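Local coordinates for M32 carboxypeptidase (Chitinophagaceae bacterium, PDB 7A03), which probably acts as a metal-dependent carboxypeptidase of the M32 (Taq) family, removing amino acids one at a time from the C-terminal ends of peptides, at residues A[9-14]-A[78-83]; A[150-153]-A[158-161]. All coordinates share one frame; numbering follows the deposited sequence.

Contact 1 of 2, residues A[9-14]-A[78-83]; sequences EQYAAY and PELDAV
Tyr11 sets the CD1 side of its ring against the Leu80 side chain, with Tyr11 CD1 and Leu80 CD1 4.3 Å apart and the methyl approaching the ring obliquely. This is a loose van der Waals contact, made at the nearest point of the two backbones, where the CA atoms of Tyr11 and Leu80 are still 8.7 Å apart. The ring gets there because CG stands anti to the backbone nitrogen (chi1 -172°), which swings it off the helix toward 78-83. Tyr14, three residues on along the same helix, lays CD2 over one face of the Tyr11 ring, 3.7 Å above its plane and offset toward the rim. The two segments bring together the first turns of helix 9-37 and the entry to helix 82-100, in a largely helical fold. Asp81 is the N-cap of the latter helix: its OD1 accepts a hydrogen bond from the backbone N of Gln84, just beyond the segment. The hydroxyl of Tyr11 is hydrogen-bonded to Asn87 ND2, further into helix 82-100, while Tyr14 OH pairs with Ser91 one turn further on. Gln10 and Glu79, the more solvent-exposed pair, contribute just under a third of the 140 Å² buried between the segments.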
ATOM      1  N   GLU A   9      35.791  -3.852 -10.656  1.00 43.29           N
ATOM      2  CA  GLU A   9      36.206  -3.651  -9.270  1.00 40.44           C
ATOM      3  C   GLU A   9      35.390  -2.541  -8.618  1.00 38.50           C
ATOM      4  O   GLU A   9      34.936  -2.668  -7.472  1.00 37.26           O
ATOM      5  CB  GLU A   9      37.693  -3.301  -9.263  1.00 42.01           C
ATOM      6  CG  GLU A   9      38.408  -3.485  -7.948  1.00 46.80           C
ATOM      7  CD  GLU A   9      39.918  -3.524  -8.131  1.00 47.94           C
ATOM      8  OE1 GLU A   9      40.602  -4.191  -7.332  1.00 41.27           O
ATOM      9  OE2 GLU A   9      40.419  -2.891  -9.088  1.00 49.11           O
ATOM     10  N   GLN A  10      35.166  -1.458  -9.358  1.00 36.87           N
ATOM     11  CA  GLN A  10      34.385  -0.333  -8.859  1.00 31.43           C
ATOM     12  C   GLN A  10      32.908  -0.694  -8.695  1.00 27.33           C
ATOM     13  O   GLN A  10      32.273  -0.302  -7.703  1.00 27.34           O
ATOM     14  CB  GLN A  10      34.586   0.881  -9.774  1.00 37.15           C
ATOM     15  CG  GLN A  10      34.133   0.737 -11.245  1.00 49.76           C
ATOM     16  CD  GLN A  10      34.518  -0.582 -11.909  1.00 61.58           C
ATOM     17  OE1 GLN A  10      35.638  -1.073 -11.743  1.00 64.35           O
ATOM     18  NE2 GLN A  10      33.583  -1.168 -12.653  1.00 61.79           N
ATOM     19  N   TYR A  11      32.333  -1.432  -9.647  1.00 22.59           N
ATOM     20  CA  TYR A  11      30.952  -1.862  -9.450  1.00 22.52           C
ATOM     21  C   TYR A  11      30.843  -2.796  -8.252  1.00 21.62           C
ATOM     22  O   TYR A  11      29.877  -2.716  -7.483  1.00 21.01           O
ATOM     23  CB  TYR A  11      30.371  -2.496 -10.718  1.00 22.43           C
ATOM     24  CG  TYR A  11      28.887  -2.768 -10.595  1.00 16.93           C
ATOM     25  CD1 TYR A  11      27.958  -1.783 -10.886  1.00 19.92           C
ATOM     26  CD2 TYR A  11      28.421  -4.008 -10.165  1.00 19.04           C
ATOM     27  CE1 TYR A  11      26.595  -2.015 -10.749  1.00 18.92           C
ATOM     28  CE2 TYR A  11      27.066  -4.251 -10.023  1.00 19.05           C
ATOM     29  CZ  TYR A  11      26.160  -3.254 -10.336  1.00 19.92           C
ATOM     30  OH  TYR A  11      24.816  -3.487 -10.197  1.00 19.59           O
ATOM     31  N   ALA A  12      31.836  -3.677  -8.063  1.00 18.67           N
ATOM     32  CA  ALA A  12      31.818  -4.548  -6.894  1.00 19.24           C
ATOM     33  C   ALA A  12      31.901  -3.743  -5.604  1.00 19.53           C
ATOM     34  O   ALA A  12      31.291  -4.119  -4.600  1.00 20.00           O
ATOM     35  CB  ALA A  12      32.943  -5.585  -6.974  1.00 24.24           C
ATOM     36  N   ALA A  13      32.621  -2.613  -5.619  1.00 19.18           N
ATOM     37  CA  ALA A  13      32.665  -1.790  -4.408  1.00 23.81           C
ATOM     38  C   ALA A  13      31.323  -1.114  -4.149  1.00 21.22           C
ATOM     39  O   ALA A  13      30.885  -1.002  -2.994  1.00 19.48           O
ATOM     40  CB  ALA A  13      33.798  -0.764  -4.495  1.00 19.69           C
ATOM     41  N   TYR A  14      30.652  -0.670  -5.218  1.00 20.29           N
ATOM     42  CA  TYR A  14      29.286  -0.164  -5.081  1.00 19.63           C
ATOM     43  C   TYR A  14      28.361  -1.213  -4.464  1.00 20.81           C
ATOM     44  O   TYR A  14      27.601  -0.928  -3.526  1.00 18.16           O
ATOM     45  CB  TYR A  14      28.778   0.291  -6.449  1.00 15.78           C
ATOM     46  CG  TYR A  14      27.275   0.335  -6.577  1.00 16.30           C
ATOM     47  CD1 TYR A  14      26.540   1.377  -6.020  1.00 14.88           C
ATOM     48  CD2 TYR A  14      26.592  -0.654  -7.277  1.00 19.86           C
ATOM     49  CE1 TYR A  14      25.145   1.425  -6.145  1.00 14.77           C
ATOM     50  CE2 TYR A  14      25.221  -0.618  -7.403  1.00 17.47           C
ATOM     51  CZ  TYR A  14      24.496   0.424  -6.843  1.00 18.15           C
ATOM     52  OH  TYR A  14      23.118   0.429  -6.989  1.00 15.57           O
ATOM     53  N   PRO A  78      30.227   3.239 -19.701  1.00 31.22           N
ATOM     54  CA  PRO A  78      29.317   2.661 -20.697  1.00 28.38           C
ATOM     55  C   PRO A  78      29.470   1.156 -20.837  1.00 26.47           C
ATOM     56  O   PRO A  78      28.631   0.527 -21.496  1.00 27.81           O
ATOM     57  CB  PRO A  78      29.703   3.390 -21.986  1.00 31.64           C
ATOM     58  CG  PRO A  78      31.152   3.710 -21.807  1.00 30.98           C
ATOM     59  CD  PRO A  78      31.418   3.847 -20.324  1.00 35.98           C
ATOM     60  N   GLU A  79      30.509   0.583 -20.221  1.00 29.74           N
ATOM     61  CA  GLU A  79      30.757  -0.855 -20.243  1.00 37.88           C
ATOM     62  C   GLU A  79      29.647  -1.643 -19.557  1.00 34.66           C
ATOM     63  O   GLU A  79      29.335  -2.764 -19.976  1.00 35.91           O
ATOM     64  CB  GLU A  79      32.073  -1.118 -19.512  1.00 44.62           C
ATOM     65  CG  GLU A  79      32.248  -0.184 -18.312  1.00 54.66           C
ATOM     66  CD  GLU A  79      33.225  -0.697 -17.272  1.00 64.80           C
ATOM     67  OE1 GLU A  79      34.375  -0.212 -17.254  1.00 69.26           O
ATOM     68  OE2 GLU A  79      32.841  -1.571 -16.463  1.00 68.41           O
ATOM     69  N   LEU A  80      29.061  -1.090 -18.500  1.00 30.23           N
ATOM     70  CA  LEU A  80      28.147  -1.850 -17.657  1.00 26.75           C
ATOM     71  C   LEU A  80      26.901  -2.284 -18.425  1.00 22.90           C
ATOM     72  O   LEU A  80      26.474  -1.637 -19.391  1.00 25.25           O
ATOM     73  CB  LEU A  80      27.733  -0.994 -16.463  1.00 25.48           C
ATOM     74  CG  LEU A  80      28.902  -0.511 -15.608  1.00 25.40           C
ATOM     75  CD1 LEU A  80      28.400   0.436 -14.545  1.00 26.68           C
ATOM     76  CD2 LEU A  80      29.598  -1.713 -14.989  1.00 31.60           C
ATOM     77  N   ASP A  81      26.315  -3.404 -17.988  1.00 21.62           N
ATOM     78  CA  ASP A  81      25.093  -3.912 -18.605  1.00 21.68           C
ATOM     79  C   ASP A  81      23.884  -3.077 -18.180  1.00 24.02           C
ATOM     80  O   ASP A  81      23.989  -2.145 -17.378  1.00 20.48           O
ATOM     81  CB  ASP A  81      24.920  -5.418 -18.365  1.00 28.51           C
ATOM     82  CG  ASP A  81      24.627  -5.775 -16.910  1.00 28.49           C
ATOM     83  OD1 ASP A  81      23.855  -5.066 -16.227  1.00 30.19           O
ATOM     84  OD2 ASP A  81      25.147  -6.811 -16.453  1.00 32.68           O
ATOM     85  N   ALA A  82      22.715  -3.421 -18.730  1.00 22.19           N
ATOM     86  CA  ALA A  82      21.527  -2.598 -18.546  1.00 18.81           C
ATOM     87  C   ALA A  82      21.141  -2.520 -17.078  1.00 18.32           C
ATOM     88  O   ALA A  82      20.826  -1.439 -16.565  1.00 19.99           O
ATOM     89  CB  ALA A  82      20.358  -3.162 -19.359  1.00 20.21           C
ATOM     90  N   VAL A  83      21.163  -3.665 -16.391  1.00 18.38           N
ATOM     91  CA  VAL A  83      20.806  -3.716 -14.978  1.00 15.91           C
ATOM     92  C   VAL A  83      21.806  -2.939 -14.128  1.00 18.17           C
ATOM     93  O   VAL A  83      21.413  -2.178 -13.238  1.00 18.47           O
ATOM     94  CB  VAL A  83      20.630  -5.175 -14.515  1.00 17.78           C
ATOM     95  CG1 VAL A  83      20.545  -5.261 -12.994  1.00 16.24           C
ATOM     96  CG2 VAL A  83      19.392  -5.768 -15.163  1.00 26.48           C
TER

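Contact 2 of 2, residues A[150-153]-A[158-161]; sequences LGYE and NALL
The backbone at 150-153 leaves helix 129-150 and runs extended past the first turn of helix 157-164, closest where the CA atoms of Tyr152 and Ala159 lie 5.3 Å apart. Gly151, with positive phi, makes the break: a side chain at its backbone angles would run into the carbonyl oxygen of Leu150. Its own carbonyl oxygen sits 3.4 Å from Ala159 CB, so the small methyl faces the loop backbone directly. Leu150 CB meets Ala159 CB at 4.0 Å, and Tyr152 CB reaches Ala159 CB from further along the loop at 4.1 Å. With CG placed between the backbone nitrogen and the carbonyl carbon (chi1 59°), the Tyr152 ring then heads off from the helix. Leu150 also extends CD1 to Leu160 CD2, 4.2 Å away. A short loop joins two consecutive helices here, 129-150 and 157-164, and packs against the first turn of the second. Thr147 of helix 129-150 also touches Ala159 and Leu160. Asn158 holds the middle of the loop, its ND2 donating to Glu153 O over 2.8 Å. The amide comes in almost head-on to the carbonyl (C=O...N angle 171°), although the N-H...O angle is a bent 145°. Asn158 OD1 meanwhile accepts from the backbone N of Val170, so one amide ties the loop to the start of helix 170-192. A leucine in place of Asn158 would probably leave both Glu153 O and the Val170 N-H without these mates and the loop around Glu153 free to shift.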
ATOM      1  N   LEU A 150      12.900  20.435  -3.113  1.00 28.96           N
ATOM      2  CA  LEU A 150      12.944  19.298  -4.028  1.00 24.99           C
ATOM      3  C   LEU A 150      12.846  19.730  -5.483  1.00 29.79           C
ATOM      4  O   LEU A 150      13.423  19.075  -6.360  1.00 29.03           O
ATOM      5  CB  LEU A 150      11.812  18.321  -3.706  1.00 24.92           C
ATOM      6  CG  LEU A 150      11.941  17.528  -2.407  1.00 20.78           C
ATOM      7  CD1 LEU A 150      10.587  16.958  -2.009  1.00 23.68           C
ATOM      8  CD2 LEU A 150      12.938  16.415  -2.615  1.00 20.57           C
ATOM      9  N   GLY A 151      12.124  20.811  -5.754  1.00 22.76           N
ATOM     10  CA  GLY A 151      11.840  21.250  -7.102  1.00 23.23           C
ATOM     11  C   GLY A 151      10.649  20.518  -7.695  1.00 26.38           C
ATOM     12  O   GLY A 151      10.256  19.439  -7.256  1.00 28.27           O
ATOM     13  N   TYR A 152      10.072  21.122  -8.728  1.00 26.86           N
ATOM     14  CA  TYR A 152       8.864  20.575  -9.329  1.00 25.95           C
ATOM     15  C   TYR A 152       8.508  21.424 -10.539  1.00 26.28           C
ATOM     16  O   TYR A 152       9.024  22.529 -10.735  1.00 27.62           O
ATOM     17  CB  TYR A 152       7.685  20.604  -8.350  1.00 24.81           C
ATOM     18  CG  TYR A 152       7.359  22.000  -7.863  1.00 23.38           C
ATOM     19  CD1 TYR A 152       6.506  22.837  -8.589  1.00 22.37           C
ATOM     20  CD2 TYR A 152       7.932  22.500  -6.697  1.00 26.46           C
ATOM     21  CE1 TYR A 152       6.226  24.109  -8.158  1.00 25.93           C
ATOM     22  CE2 TYR A 152       7.651  23.779  -6.255  1.00 35.04           C
ATOM     23  CZ  TYR A 152       6.794  24.577  -6.991  1.00 28.11           C
ATOM     24  OH  TYR A 152       6.507  25.849  -6.561  1.00 27.14           O
ATOM     25  N   GLU A 153       7.581  20.906 -11.325  1.00 22.35           N
ATOM     26  CA  GLU A 153       6.951  21.670 -12.376  1.00 22.00           C
ATOM     27  C   GLU A 153       5.447  21.744 -12.148  1.00 29.91           C
ATOM     28  O   GLU A 153       4.830  20.802 -11.637  1.00 27.09           O
ATOM     29  CB  GLU A 153       7.253  21.069 -13.745  1.00 33.55           C
ATOM     30  CG  GLU A 153       8.732  20.816 -13.951  1.00 42.59           C
ATOM     31  CD  GLU A 153       9.075  20.521 -15.386  1.00 54.61           C
ATOM     32  OE1 GLU A 153       8.672  21.310 -16.269  1.00 60.85           O
ATOM     33  OE2 GLU A 153       9.750  19.501 -15.631  1.00 61.16           O
ATOM     34  N   ASN A 158       3.409  18.268  -6.684  1.00 17.79           N
ATOM     35  CA  ASN A 158       4.073  17.255  -7.501  1.00 19.60           C
ATOM     36  C   ASN A 158       5.382  16.805  -6.883  1.00 21.33           C
ATOM     37  O   ASN A 158       5.806  15.663  -7.095  1.00 17.29           O
ATOM     38  CB  ASN A 158       4.359  17.801  -8.894  1.00 18.78           C
ATOM     39  CG  ASN A 158       3.108  17.910  -9.731  1.00 22.65           C
ATOM     40  OD1 ASN A 158       2.079  17.314  -9.395  1.00 22.43           O
ATOM     41  ND2 ASN A 158       3.181  18.662 -10.822  1.00 23.04           N
ATOM     42  N   ALA A 159       6.051  17.691  -6.143  1.00 16.40           N
ATOM     43  CA  ALA A 159       7.307  17.295  -5.510  1.00 17.18           C
ATOM     44  C   ALA A 159       7.068  16.212  -4.469  1.00 14.70           C
ATOM     45  O   ALA A 159       7.881  15.287  -4.320  1.00 17.74           O
ATOM     46  CB  ALA A 159       7.999  18.508  -4.885  1.00 16.68           C
ATOM     47  N   LEU A 160       5.941  16.295  -3.756  1.00 17.28           N
ATOM     48  CA  LEU A 160       5.657  15.317  -2.716  1.00 16.93           C
ATOM     49  C   LEU A 160       5.053  14.047  -3.310  1.00 16.87           C
ATOM     50  O   LEU A 160       5.443  12.937  -2.925  1.00 16.59           O
ATOM     51  CB  LEU A 160       4.747  15.945  -1.655  1.00 17.58           C
ATOM     52  CG  LEU A 160       5.274  17.276  -1.085  1.00 17.66           C
ATOM     53  CD1 LEU A 160       4.367  17.783   0.024  1.00 20.09           C
ATOM     54  CD2 LEU A 160       6.675  17.082  -0.548  1.00 19.12           C
ATOM     55  N   LEU A 161       4.122  14.191  -4.261  1.00 17.07           N
ATOM     56  CA  LEU A 161       3.603  13.031  -4.984  1.00 14.94           C
ATOM     57  C   LEU A 161       4.744  12.181  -5.536  1.00 16.31           C
ATOM     58  O   LEU A 161       4.787  10.958  -5.331  1.00 20.00           O
ATOM     59  CB  LEU A 161       2.649  13.474  -6.107  1.00 17.02           C
ATOM     60  CG  LEU A 161       1.304  14.087  -5.709  1.00 14.36           C
ATOM     61  CD1 LEU A 161       0.654  14.747  -6.897  1.00 16.88           C
ATOM     62  CD2 LEU A 161       0.376  13.034  -5.102  1.00 14.32           C
TER

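Overall arrangement
Both contacts join a loop to a helix near the start of that helix, but neither shares an element with the other: contact 1 involves helices 9-37 and 82-100, contact 2 helices 129-150 and 157-164. Their centres are 30 Å apart and their nearest atoms about 19 Å, and they follow in series along the chain. The centre of contact 1 lies further out, about 32 Å from the chain centre against about 21 Å, yet both are only partly buried. Sequence separation differs sharply: 63 residues intervene in contact 1, four in contact 2. The long-range pair buries 140 Å² through sparse apolar touching, whereas the local turn buries 232 Å² and adds a side-chain-to-backbone hydrogen bond.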